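Local coordinates for protein glucosamine-6-phosphate deaminase (PDB 1J5X) that belongs to the sugar isomerase (SIS) family and folds into two alpha/beta domains, each built on a parallel sheet, at residues H212-V226 against G261-D273. Residues are numbered along the deposited sequence; the frame is centred on the assembly and turned at random.
Sequences HDHFVFLGMSEFFGV and GTLVFMQKVSGMD
Phe217 meets Phe265 on the face of a parallel sheet where Phe215 and Leu263 also lie, a worked example of parallel strands in register, whose paired residues send their side chains to the same face. The edge of Phe217 is turned toward the face of Phe265 in an offset edge-to-face pair, planes at 72°, with Phe217 CD1 3.6 Å from Phe265 CB. Phe265 has chi1 at -93°, turned off the usual staggered value, and its ring leads away from strand 214-218. On the other face, His214 ND1 and Thr262 OG1 share a 3.0 Å hydrogen bond at the imidazole edge; with CG anti to the backbone N (chi1 178°), His214 runs alongside the threonine, while its NE2 bonds Glu243 on strand 241-245. Further along this face, beyond Val216, Leu218 CD1 packs on Val264 CG1 at 3.9 Å. Five backbone hydrogen bonds stitch the two central strands together. Beyond them, Phe223 CD2 presses on Val269 CG1 at 3.3 Å, and a water links Gln267 O to Met220 N, weakly at the latter. The Gln267 chain bends, setting NE2 against Val226 CG1 while OE1 bonds Arg311. Gripped at both nitrogens, the His214 imidazole is fixed in its rotation, and Glu243, if charged, would probably keep a proton on NE2.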
# COMPACT_ATOMS: atom_id res chain seq x y z
N HIS A 212 -20.09 -11.53 -6.18
CA HIS A 212 -18.73 -11.91 -5.70
C HIS A 212 -18.58 -11.45 -4.26
O HIS A 212 -18.73 -10.27 -3.98
CB HIS A 212 -17.66 -11.21 -6.55
CG HIS A 212 -17.55 -11.76 -7.94
ND1 HIS A 212 -18.32 -11.29 -8.98
CD2 HIS A 212 -16.78 -12.74 -8.45
CE1 HIS A 212 -18.02 -11.96 -10.08
NE2 HIS A 212 -17.08 -12.84 -9.79
N ASP A 213 -18.31 -12.39 -3.37
CA ASP A 213 -18.16 -12.04 -1.97
C ASP A 213 -16.87 -12.57 -1.34
O ASP A 213 -16.78 -12.67 -0.12
CB ASP A 213 -19.34 -12.56 -1.15
CG ASP A 213 -20.57 -11.74 -1.35
OD1 ASP A 213 -20.61 -10.56 -0.94
OD2 ASP A 213 -21.52 -12.28 -1.94
N HIS A 214 -15.91 -12.92 -2.18
CA HIS A 214 -14.60 -13.44 -1.71
C HIS A 214 -13.57 -12.80 -2.63
O HIS A 214 -13.51 -13.18 -3.83
CB HIS A 214 -14.53 -14.93 -1.91
CG HIS A 214 -13.22 -15.52 -1.51
ND1 HIS A 214 -12.78 -16.72 -1.99
CD2 HIS A 214 -12.25 -15.06 -0.68
CE1 HIS A 214 -11.58 -16.99 -1.48
NE2 HIS A 214 -11.25 -16.00 -0.68
N PHE A 215 -12.80 -11.86 -2.09
CA PHE A 215 -11.77 -11.17 -2.89
C PHE A 215 -10.37 -11.70 -2.53
O PHE A 215 -10.03 -11.79 -1.33
CB PHE A 215 -11.79 -9.68 -2.61
CG PHE A 215 -13.08 -8.98 -2.99
CD1 PHE A 215 -14.03 -9.61 -3.78
CD2 PHE A 215 -13.30 -7.70 -2.56
CE1 PHE A 215 -15.21 -8.92 -4.13
CE2 PHE A 215 -14.47 -6.99 -2.89
CZ PHE A 215 -15.42 -7.62 -3.68
N VAL A 216 -9.55 -11.96 -3.55
CA VAL A 216 -8.19 -12.49 -3.37
C VAL A 216 -7.27 -11.54 -4.14
O VAL A 216 -7.58 -11.21 -5.30
CB VAL A 216 -8.12 -13.90 -3.95
CG1 VAL A 216 -6.69 -14.46 -3.94
CG2 VAL A 216 -9.09 -14.85 -3.16
N PHE A 217 -6.20 -11.06 -3.50
CA PHE A 217 -5.23 -10.14 -4.12
C PHE A 217 -3.88 -10.84 -4.20
O PHE A 217 -3.31 -11.24 -3.18
CB PHE A 217 -5.23 -8.87 -3.28
CG PHE A 217 -6.57 -8.18 -3.31
CD1 PHE A 217 -6.88 -7.37 -4.39
CD2 PHE A 217 -7.53 -8.38 -2.30
CE1 PHE A 217 -8.13 -6.71 -4.49
CE2 PHE A 217 -8.80 -7.75 -2.37
CZ PHE A 217 -9.09 -6.91 -3.47
N LEU A 218 -3.35 -11.00 -5.42
CA LEU A 218 -2.11 -11.74 -5.60
C LEU A 218 -1.02 -10.86 -6.17
O LEU A 218 -1.28 -10.09 -7.08
CB LEU A 218 -2.36 -12.91 -6.58
CG LEU A 218 -3.43 -13.96 -6.25
CD1 LEU A 218 -3.32 -15.14 -7.30
CD2 LEU A 218 -3.13 -14.54 -4.82
N GLY A 219 0.18 -10.97 -5.63
CA GLY A 219 1.30 -10.18 -6.18
C GLY A 219 2.58 -10.58 -5.48
O GLY A 219 2.53 -11.04 -4.33
N MSE A 220 3.73 -10.43 -6.14
CA MSE A 220 5.00 -10.76 -5.50
C MSE A 220 5.77 -9.53 -5.02
O MSE A 220 5.67 -8.46 -5.62
CB MSE A 220 5.94 -11.49 -6.49
CG MSE A 220 5.34 -12.83 -6.91
SE MSE A 220 6.73 -13.61 -8.14
CE MSE A 220 6.14 -15.54 -8.15
N SER A 221 6.57 -9.76 -3.97
CA SER A 221 7.45 -8.75 -3.41
C SER A 221 6.73 -7.44 -3.16
O SER A 221 5.78 -7.45 -2.40
CB SER A 221 8.63 -8.55 -4.38
OG SER A 221 9.23 -9.80 -4.65
N GLU A 222 7.20 -6.32 -3.73
CA GLU A 222 6.47 -5.07 -3.52
C GLU A 222 4.96 -5.22 -3.86
O GLU A 222 4.12 -4.57 -3.18
CB GLU A 222 6.97 -3.93 -4.40
CG GLU A 222 8.31 -3.36 -3.98
CD GLU A 222 9.51 -4.19 -4.60
OE1 GLU A 222 9.39 -5.41 -4.80
OE2 GLU A 222 10.60 -3.61 -4.82
N PHE A 223 4.64 -6.03 -4.88
CA PHE A 223 3.22 -6.20 -5.27
C PHE A 223 2.42 -7.05 -4.28
O PHE A 223 1.18 -7.06 -4.34
CB PHE A 223 3.12 -6.76 -6.67
CG PHE A 223 3.62 -5.79 -7.73
CD1 PHE A 223 4.06 -4.48 -7.37
CD2 PHE A 223 3.67 -6.21 -9.06
CE1 PHE A 223 4.55 -3.58 -8.32
CE2 PHE A 223 4.16 -5.34 -10.04
CZ PHE A 223 4.60 -4.01 -9.68
N PHE A 224 3.12 -7.79 -3.42
CA PHE A 224 2.45 -8.53 -2.32
C PHE A 224 2.04 -7.45 -1.31
O PHE A 224 0.93 -7.50 -0.78
CB PHE A 224 3.40 -9.50 -1.61
CG PHE A 224 2.79 -10.11 -0.39
CD1 PHE A 224 1.63 -10.88 -0.50
CD2 PHE A 224 3.31 -9.82 0.87
CE1 PHE A 224 0.97 -11.35 0.63
CE2 PHE A 224 2.65 -10.30 2.04
CZ PHE A 224 1.47 -11.05 1.90
N GLY A 225 2.94 -6.51 -1.00
CA GLY A 225 2.57 -5.42 -0.09
C GLY A 225 1.35 -4.67 -0.65
O GLY A 225 0.41 -4.29 0.08
N VAL A 226 1.35 -4.44 -1.98
CA VAL A 226 0.22 -3.74 -2.63
C VAL A 226 -1.03 -4.61 -2.42
O VAL A 226 -2.12 -4.08 -2.21
CB VAL A 226 0.45 -3.59 -4.16
CG1 VAL A 226 -0.84 -3.19 -4.87
CG2 VAL A 226 1.55 -2.53 -4.42
N GLY A 261 -17.96 -16.72 -7.34
CA GLY A 261 -18.11 -15.75 -6.28
C GLY A 261 -16.72 -15.25 -5.85
O GLY A 261 -16.61 -14.22 -5.23
N THR A 262 -15.69 -16.01 -6.18
CA THR A 262 -14.34 -15.56 -5.82
C THR A 262 -13.86 -14.62 -6.92
O THR A 262 -13.98 -14.94 -8.10
CB THR A 262 -13.36 -16.72 -5.76
OG1 THR A 262 -13.76 -17.62 -4.72
CG2 THR A 262 -11.94 -16.20 -5.47
N LEU A 263 -13.34 -13.47 -6.53
CA LEU A 263 -12.81 -12.46 -7.46
C LEU A 263 -11.31 -12.32 -7.15
O LEU A 263 -10.95 -12.02 -6.01
CB LEU A 263 -13.50 -11.10 -7.24
CG LEU A 263 -13.00 -9.87 -8.05
CD1 LEU A 263 -13.15 -10.14 -9.53
CD2 LEU A 263 -13.76 -8.63 -7.67
N VAL A 264 -10.45 -12.50 -8.17
CA VAL A 264 -9.00 -12.41 -7.97
C VAL A 264 -8.43 -11.19 -8.70
O VAL A 264 -8.74 -11.00 -9.87
CB VAL A 264 -8.31 -13.68 -8.52
CG1 VAL A 264 -6.77 -13.62 -8.27
CG2 VAL A 264 -8.92 -14.94 -7.89
N PHE A 265 -7.61 -10.37 -8.03
CA PHE A 265 -6.95 -9.24 -8.70
C PHE A 265 -5.50 -9.65 -8.62
O PHE A 265 -4.94 -9.83 -7.53
CB PHE A 265 -7.11 -7.94 -7.96
CG PHE A 265 -8.28 -7.11 -8.41
CD1 PHE A 265 -9.47 -7.73 -8.83
CD2 PHE A 265 -8.25 -5.74 -8.32
CE1 PHE A 265 -10.61 -6.94 -9.16
CE2 PHE A 265 -9.41 -4.94 -8.65
CZ PHE A 265 -10.57 -5.59 -9.07
N MSE A 266 -4.91 -9.86 -9.79
CA MSE A 266 -3.56 -10.33 -9.89
C MSE A 266 -2.65 -9.20 -10.40
O MSE A 266 -2.90 -8.63 -11.48
CB MSE A 266 -3.53 -11.51 -10.86
CG MSE A 266 -2.14 -12.15 -10.97
SE MSE A 266 -2.17 -13.71 -12.19
CE MSE A 266 -3.99 -14.24 -11.98
N GLN A 267 -1.60 -8.90 -9.63
CA GLN A 267 -0.63 -7.84 -10.02
C GLN A 267 0.43 -8.47 -10.90
O GLN A 267 1.28 -9.24 -10.43
CB GLN A 267 0.06 -7.29 -8.81
CG GLN A 267 -0.90 -6.68 -7.75
CD GLN A 267 -1.63 -5.41 -8.19
OE1 GLN A 267 -1.14 -4.66 -9.04
NE2 GLN A 267 -2.80 -5.14 -7.58
N LYS A 268 0.39 -8.17 -12.21
CA LYS A 268 1.40 -8.77 -13.12
C LYS A 268 2.82 -8.21 -12.89
O LYS A 268 2.96 -7.05 -12.65
CB LYS A 268 1.03 -8.46 -14.57
CG LYS A 268 -0.34 -9.04 -15.00
CD LYS A 268 -0.62 -8.84 -16.56
CE LYS A 268 0.30 -9.78 -17.36
NZ LYS A 268 -0.02 -11.23 -17.13
N VAL A 269 3.87 -9.02 -13.06
CA VAL A 269 5.23 -8.49 -12.87
C VAL A 269 6.06 -8.85 -14.14
O VAL A 269 5.73 -9.83 -14.85
CB VAL A 269 6.00 -9.10 -11.60
CG1 VAL A 269 5.20 -8.91 -10.32
CG2 VAL A 269 6.28 -10.49 -11.79
N SER A 270 7.09 -8.07 -14.39
CA SER A 270 7.92 -8.25 -15.60
C SER A 270 8.34 -9.68 -15.83
O SER A 270 8.85 -10.32 -14.93
CB SER A 270 9.21 -7.39 -15.53
OG SER A 270 8.91 -6.06 -15.16
N GLY A 271 8.15 -10.14 -17.05
CA GLY A 271 8.59 -11.47 -17.40
C GLY A 271 7.77 -12.70 -17.05
O GLY A 271 8.14 -13.79 -17.50
N MSE A 272 6.69 -12.54 -16.27
CA MSE A 272 5.90 -13.69 -15.82
C MSE A 272 4.56 -13.85 -16.45
O MSE A 272 3.70 -14.53 -15.91
CB MSE A 272 5.78 -13.62 -14.30
CG MSE A 272 7.15 -13.80 -13.71
SE MSE A 272 6.97 -14.03 -11.76
CE MSE A 272 6.20 -15.74 -11.80
N ASP A 273 4.38 -13.29 -17.63
CA ASP A 273 3.09 -13.41 -18.25
C ASP A 273 2.68 -14.90 -18.41
O ASP A 273 1.52 -15.25 -18.19
CB ASP A 273 3.08 -12.75 -19.63
CG ASP A 273 1.68 -12.72 -20.24
OD1 ASP A 273 0.77 -12.14 -19.63
OD2 ASP A 273 1.49 -13.29 -21.33
O HOH W 1 2.94 -11.17 -9.01